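Local coordinates for putative acid phosphatase WZB (Escherichia coli, PDB 2WMY), which probably hydrolyses phosphotyrosine in proteins to tyrosine and phosphate, as a member of the low molecular weight protein tyrosine phosphatase family, at residues Asp9-Ile14 with Arg31-Lys36; Thr72-Ala77 with Arg98-Ala103; Met88-Leu93 with Ser116-Asp121; Met108-Trp113 with Glu138-Arg143. The protein carries 1 engineered substitution. All coordinates share one frame; numbering follows the deposited sequence.

Interaction 1 of 4, residues Asp9-Ile14 with Arg31-Lys36; sequences DSILVI and RLLPSK
The carboxylate of Asp9 is the flat group of this contact, and what it meets is aliphatic: its OD1 side comes to 3.9 Å from CG of Lys36. It gets there with Asp9 CG turned beside the carbonyl carbon (chi1 -156°). The backbone carbonyl of Asp9 approaches the same lysine, with O at 3.4 Å from Lys36 CB. Ile11 points CD1 between two partners, Lys36 CD at 4.3 Å and Leu33 CD1 at 4.5 Å. Leu33 leaves the helical conformation at the end of helix 21-32 and opens a type I turn to Lys36, from which strand 37-42 starts. The contact therefore lies at the return bend of the beta-alpha-beta unit, where Ile11 also pairs through its backbone with Lys37. Asp83 receives hydrogen bonds from the backbone nitrogens of Asp9 and Ser10. Lys36 runs extended until a bend at chi4 (-50°), and its NZ ends 4.5 Å from Asp9 OD1, too far for a salt bridge. With no hydrogen bond joining the segments, the chemistry implies van der Waals contact, much of it between the lysine's aliphatic chain and the oxygens of Asp9, perhaps aided by a weak attraction between opposite charges.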
loop_
_atom_site.group_PDB
_atom_site.type_symbol
_atom_site.label_atom_id
_atom_site.label_comp_id
_atom_site.label_asym_id
_atom_site.label_seq_id
_atom_site.Cartn_x
_atom_site.Cartn_y
_atom_site.Cartn_z
ATOM N N ASP A 9 -7.167 -8.951 -11.162
ATOM C CA ASP A 9 -7.517 -9.902 -10.118
ATOM C C ASP A 9 -6.469 -9.928 -9.012
ATOM O O ASP A 9 -6.746 -10.367 -7.898
ATOM C CB ASP A 9 -7.700 -11.300 -10.715
ATOM C CG ASP A 9 -8.594 -12.186 -9.866
ATOM O OD1 ASP A 9 -9.094 -11.716 -8.822
ATOM O OD2 ASP A 9 -8.801 -13.357 -10.247
ATOM N N SER A 10 -5.267 -9.460 -9.330
ATOM C CA SER A 10 -4.171 -9.415 -8.368
ATOM C C SER A 10 -3.745 -7.973 -8.118
ATOM O O SER A 10 -3.584 -7.197 -9.062
ATOM C CB SER A 10 -2.978 -10.213 -8.892
ATOM O OG SER A 10 -3.389 -11.465 -9.415
ATOM N N ILE A 11 -3.560 -7.615 -6.850
ATOM C CA ILE A 11 -3.115 -6.266 -6.498
ATOM C C ILE A 11 -1.881 -6.264 -5.586
ATOM O O ILE A 11 -1.862 -6.925 -4.539
ATOM C CB ILE A 11 -4.231 -5.447 -5.818
ATOM C CG1 ILE A 11 -5.504 -5.434 -6.667
ATOM C CG2 ILE A 11 -3.764 -4.017 -5.555
ATOM C CD1 ILE A 11 -6.636 -4.664 -6.008
ATOM N N LEU A 12 -0.854 -5.522 -5.994
ATOM C CA LEU A 12 0.330 -5.323 -5.163
ATOM C C LEU A 12 0.356 -3.889 -4.643
ATOM O O LEU A 12 0.483 -2.939 -5.420
ATOM C CB LEU A 12 1.612 -5.630 -5.951
ATOM C CG LEU A 12 2.925 -5.607 -5.150
ATOM C CD1 LEU A 12 2.952 -6.687 -4.059
ATOM C CD2 LEU A 12 4.127 -5.758 -6.070
ATOM N N VAL A 13 0.224 -3.734 -3.329
ATOM C CA VAL A 13 0.290 -2.420 -2.694
ATOM C C VAL A 13 1.721 -2.072 -2.278
ATOM O O VAL A 13 2.393 -2.852 -1.608
ATOM C CB VAL A 13 -0.642 -2.352 -1.467
ATOM C CG1 VAL A 13 -0.649 -0.944 -0.880
ATOM C CG2 VAL A 13 -2.055 -2.775 -1.858
ATOM N N ILE A 14 2.194 -0.893 -2.657
ATOM C CA ILE A 14 3.605 -0.586 -2.460
ATOM C C ILE A 14 3.892 0.760 -1.804
ATOM O O ILE A 14 3.363 1.801 -2.221
ATOM C CB ILE A 14 4.361 -0.635 -3.805
ATOM C CG1 ILE A 14 4.111 -1.976 -4.506
ATOM C CG2 ILE A 14 5.848 -0.370 -3.584
ATOM C CD1 ILE A 14 4.475 -1.982 -5.964
ATOM N N ARG A 31 -10.275 -6.364 2.997
ATOM C CA ARG A 31 -11.553 -6.146 3.657
ATOM C C ARG A 31 -12.670 -5.887 2.643
ATOM O O ARG A 31 -13.782 -6.399 2.779
ATOM C CB ARG A 31 -11.399 -4.911 4.533
ATOM C CG ARG A 31 -12.095 -4.909 5.864
ATOM C CD ARG A 31 -11.963 -3.505 6.449
ATOM N NE ARG A 31 -11.988 -3.471 7.904
ATOM C CZ ARG A 31 -11.962 -2.348 8.617
ATOM N NH1 ARG A 31 -11.918 -1.174 7.998
ATOM N NH2 ARG A 31 -11.984 -2.398 9.942
ATOM N N LEU A 32 -12.365 -5.073 1.635
ATOM C CA LEU A 32 -13.361 -4.610 0.671
ATOM C C LEU A 32 -13.513 -5.546 -0.528
ATOM O O LEU A 32 -14.593 -5.657 -1.108
ATOM C CB LEU A 32 -13.008 -3.202 0.182
ATOM C CG LEU A 32 -13.086 -2.088 1.223
ATOM C CD1 LEU A 32 -12.289 -0.880 0.768
ATOM C CD2 LEU A 32 -14.542 -1.713 1.496
ATOM N N LEU A 33 -12.424 -6.204 -0.903
ATOM C CA LEU A 33 -12.425 -7.090 -2.060
ATOM C C LEU A 33 -11.844 -8.447 -1.660
ATOM O O LEU A 33 -10.712 -8.779 -2.017
ATOM C CB LEU A 33 -11.622 -6.461 -3.200
ATOM C CG LEU A 33 -11.886 -4.970 -3.451
ATOM C CD1 LEU A 33 -10.738 -4.330 -4.203
ATOM C CD2 LEU A 33 -13.205 -4.753 -4.190
ATOM N N PRO A 34 -12.633 -9.238 -0.919
ATOM C CA PRO A 34 -12.202 -10.479 -0.261
ATOM C C PRO A 34 -11.751 -11.569 -1.228
ATOM O O PRO A 34 -11.041 -12.481 -0.814
ATOM C CB PRO A 34 -13.468 -10.947 0.474
ATOM C CG PRO A 34 -14.380 -9.762 0.504
ATOM C CD PRO A 34 -14.072 -8.990 -0.732
ATOM N N SER A 35 -12.153 -11.484 -2.490
ATOM C CA SER A 35 -11.904 -12.574 -3.430
ATOM C C SER A 35 -10.610 -12.408 -4.217
ATOM O O SER A 35 -10.247 -13.278 -5.007
ATOM C CB SER A 35 -13.080 -12.726 -4.394
ATOM O OG SER A 35 -13.250 -11.550 -5.164
ATOM N N LYS A 36 -9.913 -11.297 -4.004
ATOM C CA LYS A 36 -8.705 -11.007 -4.772
ATOM C C LYS A 36 -7.426 -11.338 -4.008
ATOM O O LYS A 36 -7.402 -11.299 -2.781
ATOM C CB LYS A 36 -8.679 -9.537 -5.198
ATOM C CG LYS A 36 -9.882 -9.102 -6.009
ATOM C CD LYS A 36 -9.656 -7.725 -6.605
ATOM C CE LYS A 36 -10.940 -7.155 -7.192
ATOM N NZ LYS A 36 -11.631 -8.121 -8.096
#

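Interaction 2 of 4, residues Thr72-Ala77 with Arg98-Ala103; sequences TKFTSA and RIAPEA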
loop_
_atom_site.group_PDB
_atom_site.type_symbol
_atom_site.label_atom_id
_atom_site.label_comp_id
_atom_site.label_asym_id
_atom_site.label_seq_id
_atom_site.Cartn_x
_atom_site.Cartn_y
_atom_site.Cartn_z
ATOM N N THR A 72 8.482 -6.862 3.155
ATOM C CA THR A 72 8.866 -7.546 1.921
ATOM C C THR A 72 9.430 -6.572 0.897
ATOM O O THR A 72 8.884 -5.488 0.687
ATOM C CB THR A 72 7.661 -8.261 1.289
ATOM O OG1 THR A 72 7.120 -9.209 2.218
ATOM C CG2 THR A 72 8.052 -8.972 -0.009
ATOM N N LYS A 73 10.527 -6.967 0.262
ATOM C CA LYS A 73 11.205 -6.118 -0.712
ATOM C C LYS A 73 10.508 -6.182 -2.059
ATOM O O LYS A 73 10.217 -7.270 -2.551
ATOM C CB LYS A 73 12.662 -6.564 -0.873
ATOM C CG LYS A 73 13.452 -5.795 -1.915
ATOM C CD LYS A 73 13.622 -4.342 -1.510
ATOM C CE LYS A 73 14.579 -3.613 -2.449
ATOM N NZ LYS A 73 15.985 -4.093 -2.313
ATOM N N PHE A 74 10.240 -5.020 -2.653
ATOM C CA PHE A 74 9.696 -4.971 -4.008
ATOM C C PHE A 74 10.753 -5.302 -5.064
ATOM O O PHE A 74 11.874 -4.787 -5.017
ATOM C CB PHE A 74 9.096 -3.601 -4.325
ATOM C CG PHE A 74 8.648 -3.465 -5.756
ATOM C CD1 PHE A 74 7.392 -3.894 -6.143
ATOM C CD2 PHE A 74 9.493 -2.937 -6.720
ATOM C CE1 PHE A 74 6.976 -3.777 -7.472
ATOM C CE2 PHE A 74 9.085 -2.825 -8.042
ATOM C CZ PHE A 74 7.820 -3.240 -8.415
ATOM N N THR A 75 10.387 -6.152 -6.019
ATOM C CA THR A 75 11.287 -6.534 -7.109
ATOM C C THR A 75 10.505 -6.654 -8.412
ATOM O O THR A 75 9.289 -6.828 -8.393
ATOM C CB THR A 75 11.974 -7.895 -6.850
ATOM O OG1 THR A 75 10.995 -8.942 -6.900
ATOM C CG2 THR A 75 12.697 -7.914 -5.481
ATOM N N SER A 76 11.202 -6.589 -9.541
ATOM C CA SER A 76 10.544 -6.768 -10.833
ATOM C C SER A 76 9.887 -8.142 -10.911
ATOM O O SER A 76 8.808 -8.289 -11.473
ATOM C CB SER A 76 11.534 -6.603 -11.980
ATOM O OG SER A 76 12.449 -7.679 -11.989
ATOM N N ALA A 77 10.539 -9.145 -10.329
ATOM C CA ALA A 77 10.034 -10.512 -10.378
ATOM C C ALA A 77 8.704 -10.631 -9.645
ATOM O O ALA A 77 7.791 -11.305 -10.106
ATOM C CB ALA A 77 11.062 -11.481 -9.786
ATOM N N ARG A 98 12.286 2.515 -12.935
ATOM C CA ARG A 98 13.713 2.227 -12.835
ATOM C C ARG A 98 13.978 0.764 -12.476
ATOM O O ARG A 98 14.916 0.154 -12.983
ATOM C CB ARG A 98 14.342 3.154 -11.790
ATOM C CG ARG A 98 15.836 3.012 -11.611
ATOM C CD ARG A 98 16.326 3.964 -10.528
ATOM N NE ARG A 98 17.741 3.780 -10.215
ATOM C CZ ARG A 98 18.374 4.409 -9.227
ATOM N NH1 ARG A 98 17.715 5.263 -8.452
ATOM N NH2 ARG A 98 19.665 4.186 -9.010
ATOM N N ILE A 99 13.149 0.210 -11.599
ATOM C CA ILE A 99 13.323 -1.164 -11.128
ATOM C C ILE A 99 12.567 -2.178 -11.984
ATOM O O ILE A 99 13.072 -3.266 -12.257
ATOM C CB ILE A 99 12.859 -1.325 -9.665
ATOM C CG1 ILE A 99 13.696 -0.439 -8.736
ATOM C CG2 ILE A 99 12.954 -2.781 -9.240
ATOM C CD1 ILE A 99 13.108 -0.255 -7.345
ATOM N N ALA A 100 11.350 -1.824 -12.388
ATOM C CA ALA A 100 10.501 -2.725 -13.161
ATOM C C ALA A 100 9.845 -1.992 -14.327
ATOM O O ALA A 100 8.659 -1.655 -14.274
ATOM C CB ALA A 100 9.450 -3.356 -12.266
ATOM N N PRO A 101 10.623 -1.738 -15.385
ATOM C CA PRO A 101 10.122 -0.997 -16.543
ATOM C C PRO A 101 8.855 -1.630 -17.109
ATOM O O PRO A 101 7.971 -0.905 -17.569
ATOM C CB PRO A 101 11.267 -1.114 -17.555
ATOM C CG PRO A 101 12.474 -1.371 -16.741
ATOM C CD PRO A 101 12.014 -2.181 -15.568
ATOM N N GLU A 102 8.769 -2.957 -17.077
ATOM C CA GLU A 102 7.637 -3.642 -17.701
ATOM C C GLU A 102 6.387 -3.603 -16.836
ATOM O O GLU A 102 5.325 -4.043 -17.263
ATOM C CB GLU A 102 7.977 -5.094 -18.062
ATOM C CG GLU A 102 8.522 -5.285 -19.469
ATOM C CD GLU A 102 9.981 -5.719 -19.502
ATOM O OE1 GLU A 102 10.626 -5.724 -18.432
ATOM O OE2 GLU A 102 10.478 -6.065 -20.601
ATOM N N ALA A 103 6.518 -3.077 -15.622
ATOM C CA ALA A 103 5.401 -3.009 -14.687
ATOM C C ALA A 103 4.791 -1.611 -14.629
ATOM O O ALA A 103 3.678 -1.426 -14.134
ATOM C CB ALA A 103 5.849 -3.453 -13.300
#
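Ile99, still on helix 90-99, is the first residue of its segment to touch the other, and it does so at two points. Its branch CG2 lies 4.1 Å from CE2 of Phe74, the two side chains meeting at a slant. Its carbonyl oxygen faces Ser76, with O at 3.7 Å from Ser76 CB. Next comes Ala100, where the chain first departs from helical geometry (phi -135°, psi 76°). Its methyl group points toward the opposite segment: CB sits 3.9 Å from both CA and CB of Ser76 and 4.2 Å from CZ of Phe74. The end of the Phe74 ring thus meets two neighbouring side chains, CE2 at Ile99 and CZ at Ala100, its CG being anti to the backbone nitrogen (chi1 174°). No hydrogen bond crosses between the segments. Within the second one, Ala103 N donates to Ala100 O at 2.9 Å, closing the bend after the helix. The contact joins the C-terminal end of helix 90-99 to the start of helix 76-79, whose N-cap is Thr75, its OG1 accepting from Leu78 N. Phe74 continues inward from this junction to Leu12 and Ile14 of strand 10-15 and Leu85 of strand 84-87, while Ala103 packs on Leu85 and Ala79.

Interaction 3 of 4, residues Met88-Leu93 with Ser116-Asp121; sequences MEYSHL and SKEIPD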
loop_
_atom_site.group_PDB
_atom_site.type_symbol
_atom_site.label_atom_id
_atom_site.label_comp_id
_atom_site.label_asym_id
_atom_site.label_seq_id
_atom_site.Cartn_x
_atom_site.Cartn_y
_atom_site.Cartn_z
ATOM N N MET A 88 2.397 4.604 -3.222
ATOM C CA MET A 88 1.970 5.660 -2.320
ATOM C C MET A 88 2.359 7.039 -2.840
ATOM O O MET A 88 1.580 7.984 -2.749
ATOM C CB MET A 88 2.544 5.416 -0.920
ATOM C CG MET A 88 2.066 4.116 -0.276
ATOM S SD MET A 88 0.272 4.128 -0.065
ATOM C CE MET A 88 -0.072 2.378 0.156
ATOM N N GLU A 89 3.553 7.139 -3.410
ATOM C CA GLU A 89 4.112 8.437 -3.761
ATOM C C GLU A 89 4.469 8.590 -5.234
ATOM O O GLU A 89 4.813 7.620 -5.909
ATOM C CB GLU A 89 5.355 8.712 -2.913
ATOM C CG GLU A 89 5.113 8.655 -1.420
ATOM C CD GLU A 89 6.358 8.986 -0.631
ATOM O OE1 GLU A 89 7.103 9.874 -1.084
ATOM O OE2 GLU A 89 6.588 8.365 0.437
ATOM N N TYR A 90 4.391 9.826 -5.720
ATOM C CA TYR A 90 4.866 10.151 -7.052
ATOM C C TYR A 90 6.283 9.626 -7.237
ATOM O O TYR A 90 6.584 8.974 -8.234
ATOM C CB TYR A 90 4.811 11.659 -7.293
ATOM C CG TYR A 90 3.416 12.180 -7.553
ATOM C CD1 TYR A 90 2.775 11.935 -8.762
ATOM C CD2 TYR A 90 2.738 12.918 -6.592
ATOM C CE1 TYR A 90 1.492 12.408 -9.002
ATOM C CE2 TYR A 90 1.457 13.396 -6.823
ATOM C CZ TYR A 90 0.842 13.139 -8.027
ATOM O OH TYR A 90 -0.428 13.615 -8.249
ATOM N N SER A 91 7.149 9.886 -6.262
ATOM C CA SER A 91 8.532 9.423 -6.343
ATOM C C SER A 91 8.625 7.906 -6.557
ATOM O O SER A 91 9.573 7.415 -7.162
ATOM C CB SER A 91 9.314 9.835 -5.094
ATOM O OG SER A 91 8.678 9.347 -3.925
ATOM N N HIS A 92 7.635 7.173 -6.061
ATOM C CA HIS A 92 7.577 5.726 -6.247
ATOM C C HIS A 92 7.368 5.328 -7.703
ATOM O O HIS A 92 7.845 4.278 -8.138
ATOM C CB HIS A 92 6.471 5.108 -5.396
ATOM C CG HIS A 92 6.782 5.055 -3.935
ATOM N ND1 HIS A 92 5.816 5.206 -2.963
ATOM C CD2 HIS A 92 7.952 4.864 -3.279
ATOM C CE1 HIS A 92 6.376 5.107 -1.771
ATOM N NE2 HIS A 92 7.671 4.901 -1.934
ATOM N N LEU A 93 6.643 6.158 -8.452
ATOM C CA LEU A 93 6.390 5.883 -9.868
ATOM C C LEU A 93 7.698 5.785 -10.643
ATOM O O LEU A 93 7.862 4.907 -11.491
ATOM C CB LEU A 93 5.494 6.960 -10.490
ATOM C CG LEU A 93 4.087 7.028 -9.900
ATOM C CD1 LEU A 93 3.316 8.188 -10.521
ATOM C CD2 LEU A 93 3.356 5.703 -10.098
ATOM N N SER A 116 -6.166 15.240 -3.693
ATOM C CA SER A 116 -4.718 15.139 -3.612
ATOM C C SER A 116 -4.366 13.654 -3.598
ATOM O O SER A 116 -4.942 12.888 -2.831
ATOM C CB SER A 116 -4.191 15.839 -2.364
ATOM O OG SER A 116 -2.777 15.805 -2.335
ATOM N N LYS A 117 -3.432 13.247 -4.449
ATOM C CA LYS A 117 -3.247 11.826 -4.737
ATOM C C LYS A 117 -2.150 11.137 -3.930
ATOM O O LYS A 117 -2.132 9.920 -3.818
ATOM C CB LYS A 117 -2.991 11.610 -6.232
ATOM C CG LYS A 117 -4.021 12.258 -7.130
ATOM C CD LYS A 117 -3.962 11.714 -8.543
ATOM C CE LYS A 117 -4.825 12.557 -9.473
ATOM N NZ LYS A 117 -6.038 13.093 -8.772
ATOM N N GLU A 118 -1.227 11.906 -3.378
ATOM C CA GLU A 118 -0.093 11.294 -2.706
ATOM C C GLU A 118 -0.401 10.946 -1.249
ATOM O O GLU A 118 -0.976 11.750 -0.511
ATOM C CB GLU A 118 1.134 12.203 -2.808
ATOM C CG GLU A 118 2.376 11.636 -2.168
ATOM C CD GLU A 118 3.641 12.154 -2.813
ATOM O OE1 GLU A 118 4.442 12.799 -2.107
ATOM O OE2 GLU A 118 3.829 11.916 -4.024
ATOM N N ILE A 119 -0.036 9.732 -0.844
ATOM C CA ILE A 119 -0.124 9.348 0.562
ATOM C C ILE A 119 1.224 9.631 1.230
ATOM O O ILE A 119 2.198 8.930 0.968
ATOM C CB ILE A 119 -0.460 7.852 0.717
ATOM C CG1 ILE A 119 -1.577 7.442 -0.252
ATOM C CG2 ILE A 119 -0.811 7.525 2.165
ATOM C CD1 ILE A 119 -2.950 7.976 0.109
ATOM N N PRO A 120 1.282 10.656 2.099
ATOM C CA PRO A 120 2.552 11.078 2.699
ATOM C C PRO A 120 3.123 9.986 3.590
ATOM O O PRO A 120 2.387 9.091 4.003
ATOM C CB PRO A 120 2.161 12.301 3.549
ATOM C CG PRO A 120 0.803 12.699 3.066
ATOM C CD PRO A 120 0.149 11.438 2.612
ATOM N N ASP A 121 4.419 10.073 3.872
ATOM C CA ASP A 121 5.139 9.096 4.687
ATOM C C ASP A 121 4.990 9.448 6.168
ATOM O O ASP A 121 5.413 10.521 6.582
ATOM C CB ASP A 121 6.617 9.141 4.297
ATOM C CG ASP A 121 7.461 8.100 5.018
ATOM O OD1 ASP A 121 6.953 7.431 5.938
ATOM O OD2 ASP A 121 8.649 7.967 4.661
HETATM O O HOH W 1 -1.229 7.690 -3.765
HETATM O O HOH W 2 8.928 7.461 1.527
HETATM O O HOH W 3 6.923 11.325 -3.846
#
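One side of the predicted active site is formed here, where Glu89 meets the loop that carries Asp121, the predicted proton donor. The touching parts, Met88 to Ser91 and Lys117 to Asp121, run 86° apart end to end and are joined directly by Ile119 N donating to Met88 O at 3.0 Å (162°). Beside this bond Met88 folds back at chi2 (-61°) and lays SD 3.8 Å from CG1 of Ile119. Glu118 supplies the second direct bond: Tyr90 N donates to its OE2 at 2.7 Å, reaching that oxygen from above the carboxylate plane. The same OE2 lies at the edge of the tyrosine ring, 3.0 Å from CD2, so a backbone N-H and a ring C-H converge on it. Farther out, Tyr90 OH rests 3.8 Å from CB of Lys117. A water donates to Glu118 OE2 and to Glu89 OE1 while accepting from Ser91 N. At its other oxygen Glu89 forms a salt bridge with Arg21, a predicted active-site residue, whose NH1 also hydrogen-bonds to Ile119 O. This salt bridge and, less directly, the water may offset the like charges of Glu89 OE1 and Glu118 OE1, 4.1 Å apart. A second water donates to Glu89 OE2, at 2.7 Å, and to Asp121 OD2; Asp121 OD1 accepts from Tyr123 N. A bound sulfate, probably from the crystallisation liquor, comes within about 4 Å of the Asp121 side chain (nearest atoms), consistent with the low molecular weight phosphatase pocket, in which an aspartate on a separate loop faces the phosphate-binding loop carrying the cysteine nucleophile.

Interaction 4 of 4, residues Met108-Trp113 with Glu138-Arg143; sequences MLFGHW and EQASKR
Gly111 and Ala140 bring the backbones within 4.9 Å, CA to CA, where a type I turn from Leu109 to His112 lies against helix 127-147 just as strand 107-109 ends. Ala140 CB fits into this turn, lying 3.8 Å from Gly111 CA, 3.5 Å from Phe110 O and 3.7 Å from CD2 of the Phe110 ring. That ring, its first torsion turning CG away from the backbone nitrogen (chi1 -161°), projects across toward the helix, and its edge reaches Ser141, whose OG lies near the ring plane, 3.2 Å from CZ. The hydroxyl is bonded to Leu137 O, one helical turn back, so the ring edge meets an oxygen already held in place. In the alpha/beta fold, this contact lays the long C-terminal helix over the end of the edge strand, and Leu29 of helix 21-32 packs on the same phenyl ring. A water donates to Phe110 O and Ala140 O and accepts from Trp113 N, bridging backbone atoms of turn and helix. At the far end, Trp113 and Arg143 pack CB to CB at 3.7 Å. The arginine then runs extended from CG to NE and returns to the loop through NH1, which donates to Trp113 O at 2.9 Å. That oxygen lies in the guanidinium plane, although the bond is somewhat bent, at 152°. The indole itself packs edge-to-face with Trp144 and makes a cation-pi contact with Lys147.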
loop_
_atom_site.group_PDB
_atom_site.type_symbol
_atom_site.label_atom_id
_atom_site.label_comp_id
_atom_site.label_asym_id
_atom_site.label_seq_id
_atom_site.Cartn_x
_atom_site.Cartn_y
_atom_site.Cartn_z
ATOM N N MET A 108 -0.387 2.518 -10.706
ATOM C CA MET A 108 -1.059 3.781 -10.429
ATOM C C MET A 108 -0.904 4.139 -8.952
ATOM O O MET A 108 -0.520 3.300 -8.135
ATOM C CB MET A 108 -2.534 3.713 -10.827
ATOM C CG MET A 108 -2.754 3.493 -12.341
ATOM S SD MET A 108 -4.481 3.165 -12.750
ATOM C CE MET A 108 -5.232 4.762 -12.429
ATOM N N LEU A 109 -1.166 5.394 -8.621
ATOM C CA LEU A 109 -1.109 5.830 -7.235
ATOM C C LEU A 109 -2.236 5.203 -6.426
ATOM O O LEU A 109 -3.334 4.996 -6.936
ATOM C CB LEU A 109 -1.180 7.348 -7.162
ATOM C CG LEU A 109 0.057 7.980 -7.797
ATOM C CD1 LEU A 109 -0.175 9.455 -8.119
ATOM C CD2 LEU A 109 1.244 7.795 -6.868
ATOM N N PHE A 110 -1.952 4.892 -5.168
ATOM C CA PHE A 110 -2.965 4.382 -4.266
ATOM C C PHE A 110 -4.090 5.405 -4.099
ATOM O O PHE A 110 -5.263 5.052 -4.071
ATOM C CB PHE A 110 -2.354 4.040 -2.909
ATOM C CG PHE A 110 -3.204 3.116 -2.092
ATOM C CD1 PHE A 110 -3.036 1.747 -2.181
ATOM C CD2 PHE A 110 -4.191 3.615 -1.261
ATOM C CE1 PHE A 110 -3.822 0.894 -1.451
ATOM C CE2 PHE A 110 -4.982 2.764 -0.522
ATOM C CZ PHE A 110 -4.798 1.405 -0.615
ATOM N N GLY A 111 -3.724 6.679 -3.997
ATOM C CA GLY A 111 -4.706 7.733 -3.844
ATOM C C GLY A 111 -5.089 8.383 -5.164
ATOM O O GLY A 111 -5.415 9.571 -5.201
ATOM N N HIS A 112 -5.057 7.605 -6.243
ATOM C CA HIS A 112 -5.355 8.147 -7.568
ATOM C C HIS A 112 -6.698 8.862 -7.602
ATOM O O HIS A 112 -6.840 9.884 -8.260
ATOM C CB HIS A 112 -5.341 7.057 -8.644
ATOM C CG HIS A 112 -5.725 7.558 -10.001
ATOM N ND1 HIS A 112 -4.810 8.085 -10.887
ATOM C CD2 HIS A 112 -6.932 7.646 -10.613
ATOM C CE1 HIS A 112 -5.432 8.464 -11.990
ATOM N NE2 HIS A 112 -6.722 8.211 -11.848
ATOM N N TRP A 113 -7.670 8.317 -6.875
ATOM C CA TRP A 113 -9.039 8.810 -6.908
ATOM C C TRP A 113 -9.328 9.922 -5.900
ATOM O O TRP A 113 -10.457 10.399 -5.805
ATOM C CB TRP A 113 -10.002 7.635 -6.719
ATOM C CG TRP A 113 -9.768 6.577 -7.751
ATOM C CD1 TRP A 113 -9.280 5.317 -7.546
ATOM C CD2 TRP A 113 -9.974 6.703 -9.162
ATOM N NE1 TRP A 113 -9.182 4.650 -8.742
ATOM C CE2 TRP A 113 -9.607 5.478 -9.749
ATOM C CE3 TRP A 113 -10.449 7.733 -9.986
ATOM C CZ2 TRP A 113 -9.693 5.250 -11.123
ATOM C CZ3 TRP A 113 -10.534 7.506 -11.356
ATOM C CH2 TRP A 113 -10.155 6.275 -11.907
ATOM N N GLU A 138 -7.825 4.935 3.853
ATOM C CA GLU A 138 -9.155 4.361 3.947
ATOM C C GLU A 138 -10.050 4.920 2.854
ATOM O O GLU A 138 -10.759 4.173 2.183
ATOM C CB GLU A 138 -9.761 4.614 5.334
ATOM C CG GLU A 138 -11.176 4.091 5.487
ATOM C CD GLU A 138 -11.620 4.015 6.935
ATOM O OE1 GLU A 138 -11.399 4.988 7.690
ATOM O OE2 GLU A 138 -12.195 2.975 7.317
ATOM N N GLN A 139 -10.010 6.239 2.684
ATOM C CA GLN A 139 -10.796 6.912 1.657
ATOM C C GLN A 139 -10.338 6.483 0.257
ATOM O O GLN A 139 -11.155 6.227 -0.620
ATOM C CB GLN A 139 -10.696 8.439 1.815
ATOM C CG GLN A 139 -11.491 9.234 0.803
ATOM C CD GLN A 139 -11.434 10.734 1.049
ATOM O OE1 GLN A 139 -10.357 11.319 1.161
ATOM N NE2 GLN A 139 -12.600 11.362 1.126
ATOM N N ALA A 140 -9.028 6.396 0.059
ATOM C CA ALA A 140 -8.479 5.955 -1.222
ATOM C C ALA A 140 -8.892 4.516 -1.541
ATOM O O ALA A 140 -9.203 4.185 -2.696
ATOM C CB ALA A 140 -6.967 6.084 -1.215
ATOM N N SER A 141 -8.893 3.670 -0.510
ATOM C CA SER A 141 -9.279 2.258 -0.640
ATOM C C SER A 141 -10.742 2.065 -1.033
ATOM O O SER A 141 -11.056 1.233 -1.881
ATOM C CB SER A 141 -9.019 1.500 0.668
ATOM O OG SER A 141 -7.637 1.442 0.940
ATOM N N LYS A 142 -11.636 2.809 -0.389
ATOM C CA LYS A 142 -13.055 2.721 -0.722
ATOM C C LYS A 142 -13.264 3.061 -2.192
ATOM O O LYS A 142 -14.015 2.393 -2.891
ATOM C CB LYS A 142 -13.896 3.646 0.170
ATOM C CG LYS A 142 -13.997 3.189 1.623
ATOM C CD LYS A 142 -14.654 4.248 2.507
ATOM C CE LYS A 142 -14.589 3.863 3.981
ATOM N NZ LYS A 142 -14.956 4.988 4.898
ATOM N N ARG A 143 -12.584 4.096 -2.664
ATOM C CA ARG A 143 -12.753 4.522 -4.049
ATOM C C ARG A 143 -12.132 3.550 -5.051
ATOM O O ARG A 143 -12.704 3.316 -6.110
ATOM C CB ARG A 143 -12.235 5.943 -4.246
ATOM C CG ARG A 143 -12.928 6.940 -3.331
ATOM C CD ARG A 143 -12.486 8.372 -3.580
ATOM N NE ARG A 143 -13.270 9.301 -2.769
ATOM C CZ ARG A 143 -13.207 10.623 -2.868
ATOM N NH1 ARG A 143 -12.397 11.193 -3.750
ATOM N NH2 ARG A 143 -13.966 11.377 -2.085
HETATM O O HOH W 4 -7.611 6.178 -4.644
#

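In the fold
Interaction 4 is a buried contact, interactions 2 and 3 are partly buried, and interaction 1 lies at the surface. Interactions 2 and 3 take opposite ends of helix 90-99, yet the former is mostly apolar van der Waals packing, whereas the latter, beside the active site, relies on hydrogen bonds, waters and carboxylates. Interactions 3 and 4 touch directly, with Lys117 against Gly111 and Tyr90 against Leu109. The first strand ties several contacts together: Ile14 CD1 packs on Phe74 of interaction 2, and Val13 CG1 meets both Met88 of interaction 3 and Phe110 of interaction 4. Interactions 1 and 4 also meet where Leu32 CD1 packs against Ser141.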